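Local coordinates for alginate lyase, family PL7 (Zobellia galactanivorans, PDB 4BE3), which cleaves alginate by beta-elimination as an exolytic lyase of polysaccharide lyase family 7, probably acting on mannuronate and guluronate linkages, at residues 49-54 with 294-299; 59-64 with 259-264; 102-107 with 122-127. All coordinates share one frame; numbering follows the deposited sequence.

Interaction 1: residues 49-54 with 294-299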
# COMPACT_ATOMS: atom_id res chain seq x y z
N PHE A 49 -8.96 -7.79 23.57
CA PHE A 49 -10.09 -7.68 22.77
C PHE A 49 -11.08 -8.73 23.33
O PHE A 49 -10.68 -9.97 23.45
CB PHE A 49 -9.77 -8.16 21.33
CG PHE A 49 -8.77 -7.21 20.63
CD1 PHE A 49 -7.40 -7.34 20.88
CD2 PHE A 49 -9.26 -6.22 19.75
CE1 PHE A 49 -6.46 -6.42 20.29
CE2 PHE A 49 -8.35 -5.34 19.11
CZ PHE A 49 -6.96 -5.48 19.37
N LYS A 50 -12.28 -8.29 23.69
CA LYS A 50 -13.20 -9.22 24.34
C LYS A 50 -14.51 -9.04 23.60
O LYS A 50 -14.89 -7.90 23.21
CB LYS A 50 -13.28 -8.85 25.77
CG LYS A 50 -14.20 -9.86 26.59
CD LYS A 50 -14.33 -9.35 28.05
CE LYS A 50 -15.08 -10.46 28.82
NZ LYS A 50 -15.07 -10.15 30.29
N THR A 51 -15.19 -10.16 23.31
CA THR A 51 -16.45 -10.03 22.59
C THR A 51 -17.40 -11.20 22.97
O THR A 51 -16.94 -12.33 23.11
CB THR A 51 -16.19 -10.04 21.06
OG1 THR A 51 -17.40 -9.95 20.33
CG2 THR A 51 -15.49 -11.39 20.58
N PRO A 52 -18.69 -10.94 23.00
CA PRO A 52 -19.57 -12.08 23.39
C PRO A 52 -19.85 -12.94 22.17
O PRO A 52 -19.46 -12.59 21.02
CB PRO A 52 -20.89 -11.29 23.81
CG PRO A 52 -20.90 -10.11 22.80
CD PRO A 52 -19.45 -9.69 22.81
N ASN A 53 -20.56 -14.06 22.40
CA ASN A 53 -20.94 -14.88 21.28
C ASN A 53 -22.03 -14.23 20.39
O ASN A 53 -22.07 -14.44 19.19
CB ASN A 53 -21.60 -16.19 21.94
CG ASN A 53 -20.55 -17.18 22.51
OD1 ASN A 53 -19.32 -16.98 22.41
ND2 ASN A 53 -21.11 -18.30 23.14
N SER A 54 -22.89 -13.38 21.03
CA SER A 54 -23.90 -12.75 20.25
C SER A 54 -24.00 -11.26 20.70
O SER A 54 -24.44 -10.98 21.81
CB SER A 54 -25.24 -13.54 20.43
OG SER A 54 -26.27 -12.79 19.85
N SER A 294 -19.81 -17.24 27.70
CA SER A 294 -20.25 -17.18 26.33
C SER A 294 -19.55 -15.97 25.65
O SER A 294 -20.19 -15.01 25.14
CB SER A 294 -21.76 -17.03 26.30
OG SER A 294 -22.37 -18.26 26.56
N TYR A 295 -18.22 -16.10 25.56
CA TYR A 295 -17.45 -15.02 24.91
C TYR A 295 -16.06 -15.49 24.59
O TYR A 295 -15.61 -16.60 25.00
CB TYR A 295 -17.32 -13.82 25.90
CG TYR A 295 -16.53 -14.13 27.14
CD1 TYR A 295 -17.11 -14.71 28.24
CD2 TYR A 295 -15.16 -13.78 27.21
CE1 TYR A 295 -16.40 -14.97 29.42
CE2 TYR A 295 -14.41 -14.07 28.40
CZ TYR A 295 -15.05 -14.64 29.47
OH TYR A 295 -14.33 -14.88 30.64
N ALA A 296 -15.34 -14.63 23.79
CA ALA A 296 -13.99 -14.95 23.53
C ALA A 296 -13.16 -13.74 23.97
O ALA A 296 -13.67 -12.62 23.97
CB ALA A 296 -13.83 -15.11 21.98
N GLU A 297 -11.92 -13.97 24.31
CA GLU A 297 -11.11 -12.90 24.79
C GLU A 297 -9.64 -13.16 24.45
O GLU A 297 -9.12 -14.28 24.69
CB GLU A 297 -11.24 -12.88 26.35
CG GLU A 297 -10.33 -11.70 26.95
CD GLU A 297 -10.51 -11.57 28.45
OE1 GLU A 297 -11.63 -11.94 28.94
OE2 GLU A 297 -9.58 -11.10 29.19
N VAL A 298 -8.97 -12.21 23.82
CA VAL A 298 -7.64 -12.51 23.24
C VAL A 298 -6.78 -11.24 23.65
O VAL A 298 -7.31 -10.11 23.51
CB VAL A 298 -7.73 -12.50 21.72
CG1 VAL A 298 -6.33 -12.84 21.10
CG2 VAL A 298 -8.75 -13.64 21.19
N TRP A 299 -5.56 -11.49 24.10
CA TRP A 299 -4.69 -10.39 24.54
C TRP A 299 -3.53 -10.29 23.65
O TRP A 299 -2.94 -11.29 23.29
CB TRP A 299 -4.19 -10.71 25.92
CG TRP A 299 -5.19 -10.67 27.01
CD1 TRP A 299 -6.63 -10.68 26.97
CD2 TRP A 299 -4.86 -10.65 28.39
NE1 TRP A 299 -7.13 -10.66 28.25
CE2 TRP A 299 -6.11 -10.66 29.14
CE3 TRP A 299 -3.63 -10.66 29.09
CZ2 TRP A 299 -6.14 -10.63 30.56
CZ3 TRP A 299 -3.67 -10.63 30.53
CH2 TRP A 299 -4.89 -10.67 31.23
O HOH W 1 -12.72 -10.99 31.17
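K50 reaches across to Y295 and lays the end of its extended side chain over one face of the tyrosine ring. CE stands 4.0 Å from the centroid of the Y295 ring in a CH-pi contact, and NZ of K50 follows in a cation-pi position 23° off the ring normal. With CG anti to the backbone N (chi1 -177°) and every later torsion also trans, the lysine runs straight out from the strand, past E297, its non-hydrogen-bonded partner, and over Y295. NZ of K50 and OE1 of E297 remain 4.1 Å apart, beyond a salt bridge, and one water joins them, accepting from NZ and donating to OE1. The other carboxylate oxygen, OE2 of E297, takes the indole NE1-H of W299 at 2.7 Å on its anti lone pair, which helps fix the carboxylate's rotation. An alanine in place of K50 would probably uncover this face of Y295 and leave E297 without its nearby positive charge.

The backbones beneath form an antiparallel pair of strands in the beta-jelly roll of the family, 44-52 beside 295-306. F49 has the largest area buried here; its N and O bond to O and N of V298, both at 2.8 Å, while V298 O also lies at the edge of the phenyl ring. T51 and A296 make the next such pair, and their side chains share a face with F49 and V298, directed at A260 and N262 of strand 260-262. At the strand end N53 N donates to S294 O from well above the carbonyl plane, 2.9 Å away.

Interaction 2: residues 59-64 with 259-264. With SRT (S,R meso-tartaric acid), chain C.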
# COMPACT_ATOMS: atom_id res chain seq x y z
N ARG A 59 -22.38 -6.04 8.93
CA ARG A 59 -23.34 -6.43 7.86
C ARG A 59 -22.85 -7.72 7.13
O ARG A 59 -23.64 -8.50 6.69
CB ARG A 59 -23.50 -5.22 6.89
CG ARG A 59 -24.59 -5.36 5.78
CD ARG A 59 -26.03 -5.69 6.25
NE ARG A 59 -26.79 -4.56 6.84
CZ ARG A 59 -26.38 -3.29 6.90
NH1 ARG A 59 -25.21 -2.92 6.39
NH2 ARG A 59 -27.15 -2.37 7.46
N THR A 60 -21.54 -7.93 7.04
CA THR A 60 -20.90 -9.02 6.28
C THR A 60 -20.87 -10.38 7.06
O THR A 60 -20.40 -11.42 6.53
CB THR A 60 -19.42 -8.63 6.02
OG1 THR A 60 -18.75 -8.23 7.28
CG2 THR A 60 -19.31 -7.49 4.94
N SER A 61 -21.34 -10.40 8.31
CA SER A 61 -21.13 -11.61 9.15
C SER A 61 -22.23 -11.96 10.15
O SER A 61 -22.88 -11.07 10.73
CB SER A 61 -19.77 -11.55 9.95
OG SER A 61 -19.57 -12.85 10.54
N SER A 62 -22.39 -13.26 10.42
CA SER A 62 -23.25 -13.68 11.58
C SER A 62 -22.49 -13.69 12.92
O SER A 62 -23.08 -13.95 13.94
CB SER A 62 -23.62 -15.15 11.37
OG SER A 62 -24.54 -15.20 10.34
N ASN A 63 -21.17 -13.50 12.88
CA ASN A 63 -20.37 -13.67 14.10
C ASN A 63 -20.00 -12.27 14.64
O ASN A 63 -19.81 -11.30 13.79
CB ASN A 63 -19.08 -14.42 13.74
CG ASN A 63 -19.33 -15.93 13.64
OD1 ASN A 63 -20.09 -16.43 14.43
ND2 ASN A 63 -18.65 -16.64 12.72
N THR A 64 -19.88 -12.17 15.96
CA THR A 64 -19.61 -10.92 16.62
C THR A 64 -18.11 -10.77 16.78
O THR A 64 -17.33 -11.81 16.84
CB THR A 64 -20.25 -11.03 18.01
OG1 THR A 64 -21.70 -11.17 17.76
CG2 THR A 64 -19.99 -9.74 18.83
N GLY A 259 -7.55 -9.19 16.21
CA GLY A 259 -8.29 -8.94 17.47
C GLY A 259 -9.00 -10.26 17.88
O GLY A 259 -8.33 -11.32 17.87
N ALA A 260 -10.30 -10.15 18.25
CA ALA A 260 -11.09 -11.33 18.65
C ALA A 260 -12.35 -11.37 17.79
O ALA A 260 -13.32 -10.67 18.09
CB ALA A 260 -11.42 -11.24 20.12
N TYR A 261 -12.35 -12.23 16.77
CA TYR A 261 -13.54 -12.34 15.89
C TYR A 261 -14.10 -13.70 16.33
O TYR A 261 -13.52 -14.77 15.98
CB TYR A 261 -12.99 -12.39 14.45
CG TYR A 261 -14.05 -12.65 13.38
CD1 TYR A 261 -15.42 -12.43 13.62
CD2 TYR A 261 -13.60 -13.06 12.09
CE1 TYR A 261 -16.34 -12.60 12.53
CE2 TYR A 261 -14.52 -13.23 11.06
CZ TYR A 261 -15.82 -13.00 11.29
OH TYR A 261 -16.69 -13.17 10.22
N ASN A 262 -15.16 -13.64 17.08
CA ASN A 262 -15.70 -14.87 17.78
C ASN A 262 -16.34 -15.74 16.77
O ASN A 262 -17.23 -15.27 16.10
CB ASN A 262 -16.72 -14.41 18.77
CG ASN A 262 -17.01 -15.51 19.82
OD1 ASN A 262 -16.59 -16.66 19.62
ND2 ASN A 262 -17.66 -15.15 20.89
N GLN A 263 -15.95 -17.04 16.64
CA GLN A 263 -16.69 -17.82 15.66
C GLN A 263 -17.74 -18.68 16.38
O GLN A 263 -18.42 -19.44 15.70
CB GLN A 263 -15.74 -18.86 15.06
CG GLN A 263 -14.48 -18.15 14.48
CD GLN A 263 -14.86 -17.27 13.29
OE1 GLN A 263 -14.78 -15.96 13.40
NE2 GLN A 263 -15.22 -17.83 12.20
N THR A 264 -17.94 -18.47 17.67
CA THR A 264 -19.07 -19.22 18.27
C THR A 264 -20.29 -18.26 18.40
O THR A 264 -20.22 -17.19 18.99
CB THR A 264 -18.65 -19.65 19.73
OG1 THR A 264 -17.53 -20.51 19.66
CG2 THR A 264 -19.83 -20.57 20.31
O1 SRT C . -16.28 -8.01 7.34
O11 SRT C . -14.13 -8.02 8.17
C1 SRT C . -15.23 -7.53 7.86
C2 SRT C . -15.16 -6.14 8.38
O2 SRT C . -14.00 -5.34 8.05
C3 SRT C . -16.38 -5.58 9.07
O3 SRT C . -15.98 -6.14 10.25
C4 SRT C . -16.61 -4.14 9.07
O4 SRT C . -16.42 -3.46 10.07
O41 SRT C . -16.85 -3.56 8.01
O HOH W 2 -19.03 -19.43 12.97
O HOH W 3 -20.05 -14.76 17.22
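The hydroxyls of S61 and Y261 are hydrogen-bonded at 2.9 Å between OG and OH, with OG near the plane of the tyrosine ring at its edge. S61 OG also accepts from N63 N, a straight bond of 170° that closes an ST turn; since OG lies anti to the backbone N of S61 (chi1 -170°), it can serve the turn and the tyrosine together. A backbone bond runs from N262 N to T64 O at 2.8 Å, and T64 O at the same time borders the Y261 ring in its plane. OD1 of N262 receives T264 N in an Asx turn that shapes the chain after the strand, while ND2 of N262 is bonded to N53 OD1 and P52 O. OD1 of N63 is bonded to N265, just past the second segment.

Packing centres on N63, whose CB sits 3.1 Å from N262 O and also touches CE1 of Y261.

Two waters also bridge the segments. One accepts from N63 ND2 and donates to Q263 O, both at 2.8 Å; another accepts from T64 N and probably donates to T264 O.

The bound meso-tartaric acid lies beside T60, near the start of 59-64. OG1 of T60 comes within 2.5 Å of O1 of the ligand, too short to be taken at face value; OG1 is also bonded to S58 OG, and Y255 and K257 bind the same ligand. Polar bonds therefore fasten the loop to the strand beside the ligand pocket: S61, with its hydroxyl shared between turn and tyrosine, probably helps to position the adjoining T60 at the ligand.

Interaction 3: residues 102-107 with 122-127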
# COMPACT_ATOMS: atom_id res chain seq x y z
N SER A 102 -17.24 -24.33 16.32
CA SER A 102 -17.50 -24.07 17.73
C SER A 102 -16.19 -23.92 18.56
O SER A 102 -15.19 -24.55 18.27
CB SER A 102 -18.23 -25.32 18.38
OG SER A 102 -19.55 -25.33 17.80
N TYR A 103 -16.27 -23.13 19.61
CA TYR A 103 -15.24 -22.97 20.62
C TYR A 103 -13.99 -22.33 20.01
O TYR A 103 -12.91 -22.53 20.55
CB TYR A 103 -14.80 -24.33 21.22
CG TYR A 103 -15.99 -25.28 21.49
CD1 TYR A 103 -17.03 -24.93 22.35
CD2 TYR A 103 -15.96 -26.52 20.84
CE1 TYR A 103 -18.08 -25.89 22.54
CE2 TYR A 103 -16.97 -27.47 21.09
CZ TYR A 103 -18.00 -27.10 21.84
OH TYR A 103 -18.99 -28.11 22.02
N SER A 104 -14.20 -21.50 18.99
CA SER A 104 -12.96 -20.94 18.38
C SER A 104 -13.07 -19.39 18.25
O SER A 104 -14.16 -18.78 18.34
CB SER A 104 -12.79 -21.50 16.94
OG SER A 104 -13.71 -21.11 15.91
N VAL A 105 -11.95 -18.83 17.94
CA VAL A 105 -11.88 -17.32 17.79
C VAL A 105 -10.83 -17.06 16.72
O VAL A 105 -9.79 -17.76 16.66
CB VAL A 105 -11.51 -16.63 19.14
CG1 VAL A 105 -10.18 -17.11 19.73
CG2 VAL A 105 -11.41 -15.10 18.95
N VAL A 106 -11.10 -16.11 15.80
CA VAL A 106 -10.05 -15.80 14.77
C VAL A 106 -9.30 -14.58 15.34
O VAL A 106 -9.89 -13.57 15.78
CB VAL A 106 -10.88 -15.43 13.49
CG1 VAL A 106 -9.94 -14.74 12.43
CG2 VAL A 106 -11.28 -16.83 12.86
N VAL A 107 -7.97 -14.69 15.24
CA VAL A 107 -7.03 -13.80 15.90
C VAL A 107 -6.19 -12.99 14.86
O VAL A 107 -5.44 -12.10 15.29
CB VAL A 107 -6.07 -14.51 16.84
CG1 VAL A 107 -6.93 -15.13 17.94
CG2 VAL A 107 -5.24 -15.60 16.12
N LYS A 122 -7.66 -16.80 7.61
CA LYS A 122 -8.20 -16.47 8.92
C LYS A 122 -7.38 -17.44 9.86
O LYS A 122 -7.26 -18.66 9.52
CB LYS A 122 -9.68 -16.87 9.09
CG LYS A 122 -10.54 -15.83 8.34
CD LYS A 122 -12.07 -16.07 8.69
CE LYS A 122 -12.56 -17.42 8.10
NZ LYS A 122 -12.47 -17.68 6.61
N ILE A 123 -6.76 -16.89 10.87
CA ILE A 123 -5.99 -17.76 11.85
C ILE A 123 -6.96 -17.91 13.04
O ILE A 123 -7.43 -16.95 13.67
CB ILE A 123 -4.71 -17.03 12.30
CG1 ILE A 123 -3.83 -16.80 11.03
CG2 ILE A 123 -4.00 -17.81 13.38
CD1 ILE A 123 -2.58 -15.86 11.44
N PHE A 124 -7.12 -19.22 13.42
CA PHE A 124 -8.05 -19.56 14.53
C PHE A 124 -7.28 -20.12 15.72
O PHE A 124 -6.26 -20.81 15.53
CB PHE A 124 -8.89 -20.77 14.04
CG PHE A 124 -9.94 -20.44 13.01
CD1 PHE A 124 -9.63 -20.17 11.64
CD2 PHE A 124 -11.32 -20.51 13.44
CE1 PHE A 124 -10.64 -19.94 10.70
CE2 PHE A 124 -12.30 -20.33 12.45
CZ PHE A 124 -12.00 -20.02 11.14
N TYR A 125 -7.91 -19.97 16.89
CA TYR A 125 -7.49 -20.75 18.08
C TYR A 125 -8.85 -21.40 18.47
O TYR A 125 -9.87 -20.72 18.59
CB TYR A 125 -6.99 -19.80 19.19
CG TYR A 125 -6.82 -20.58 20.50
CD1 TYR A 125 -7.90 -20.81 21.37
CD2 TYR A 125 -5.58 -21.12 20.80
CE1 TYR A 125 -7.69 -21.53 22.54
CE2 TYR A 125 -5.32 -21.80 22.02
CZ TYR A 125 -6.43 -22.03 22.81
OH TYR A 125 -6.22 -22.81 23.97
N LYS A 126 -8.82 -22.76 18.65
CA LYS A 126 -10.06 -23.47 19.03
C LYS A 126 -9.73 -24.41 20.23
O LYS A 126 -8.68 -25.12 20.21
CB LYS A 126 -10.45 -24.27 17.82
CG LYS A 126 -11.73 -25.20 18.16
CD LYS A 126 -12.13 -25.85 16.83
CE LYS A 126 -13.20 -26.96 17.16
NZ LYS A 126 -13.62 -27.63 15.86
N LYS A 127 -10.61 -24.41 21.24
CA LYS A 127 -10.28 -25.30 22.39
C LYS A 127 -11.63 -25.84 22.87
O LYS A 127 -12.52 -25.12 23.21
CB LYS A 127 -9.54 -24.53 23.52
CG LYS A 127 -9.09 -25.54 24.64
CD LYS A 127 -8.60 -24.83 25.88
CE LYS A 127 -9.73 -24.25 26.69
NZ LYS A 127 -10.74 -25.33 27.19
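The carbonyl oxygen of I123 receives V107 N at 2.8 Å, in a nearly straight bond, and is also approached by the CA of V106 in a C-H...O contact. Further along, V105 and Y125 form the hydrogen-bonded pair: V105 N donates to Y125 O and Y125 N returns a bond to V105 O, both 2.9 Å long. K127 N closes the series on Y103 O, coming in tilted 28° from the carbonyl plane. These bonds zip up a beta hairpin of strands 104-112 and 121-126, neighbours in the large antiparallel sheet of the jelly-roll fold that also carries the tartaric acid site.

On one face of the sheet V106 and F124 meet as a non-hydrogen-bonded pair. The methyl CG2 of V106 sits over the middle of the F124 ring, 3.5 Å from its centroid and 5° off the normal, a CH-pi contact. CG2 is placed there by its position beside the backbone N, with CG1 anti to that N (chi1 166°). S104 brings OG to the edge of the same ring, 3.5 Å from CD2 of F124, while this hydroxyl is hydrogen-bonded to A101. F137 of the next strand stacks on F124. K126, fully extended, passes S102 O with its CE at 3.3 Å on the way to A100, where NZ is bonded.

V105 and Y125 point to the other face and touch V88 of strand 80-90. All the touching residues are buried, and the three lysine ammonium groups are provided for: K126 by A100 O, K127 by H131 O, and K122 by salt bridges to D153 and E119, which probably offset the cost of burying its charge.

How the interactions relate
Following the chain from its N terminus, the end of strand 44-52 and the turn after it supply 49-54, and the loop that follows supplies 59-64, before strand 104-112 pairs with its neighbour 121-126. Interaction 3 therefore closes a short hairpin. Interaction 2 closes a much longer loop when 259-264 returns to 59-64, and interaction 1 the longest, at 294-299; the three are nested, none crossing. Interactions 2 and 3 share one sheet, where Y261 O meets V106 N at 2.8 Å. Interaction 1 belongs to the other sheet: its A296 and V298 pack on V105 across the sandwich, while T51 packs on T64 of interaction 2, linking the two sheets.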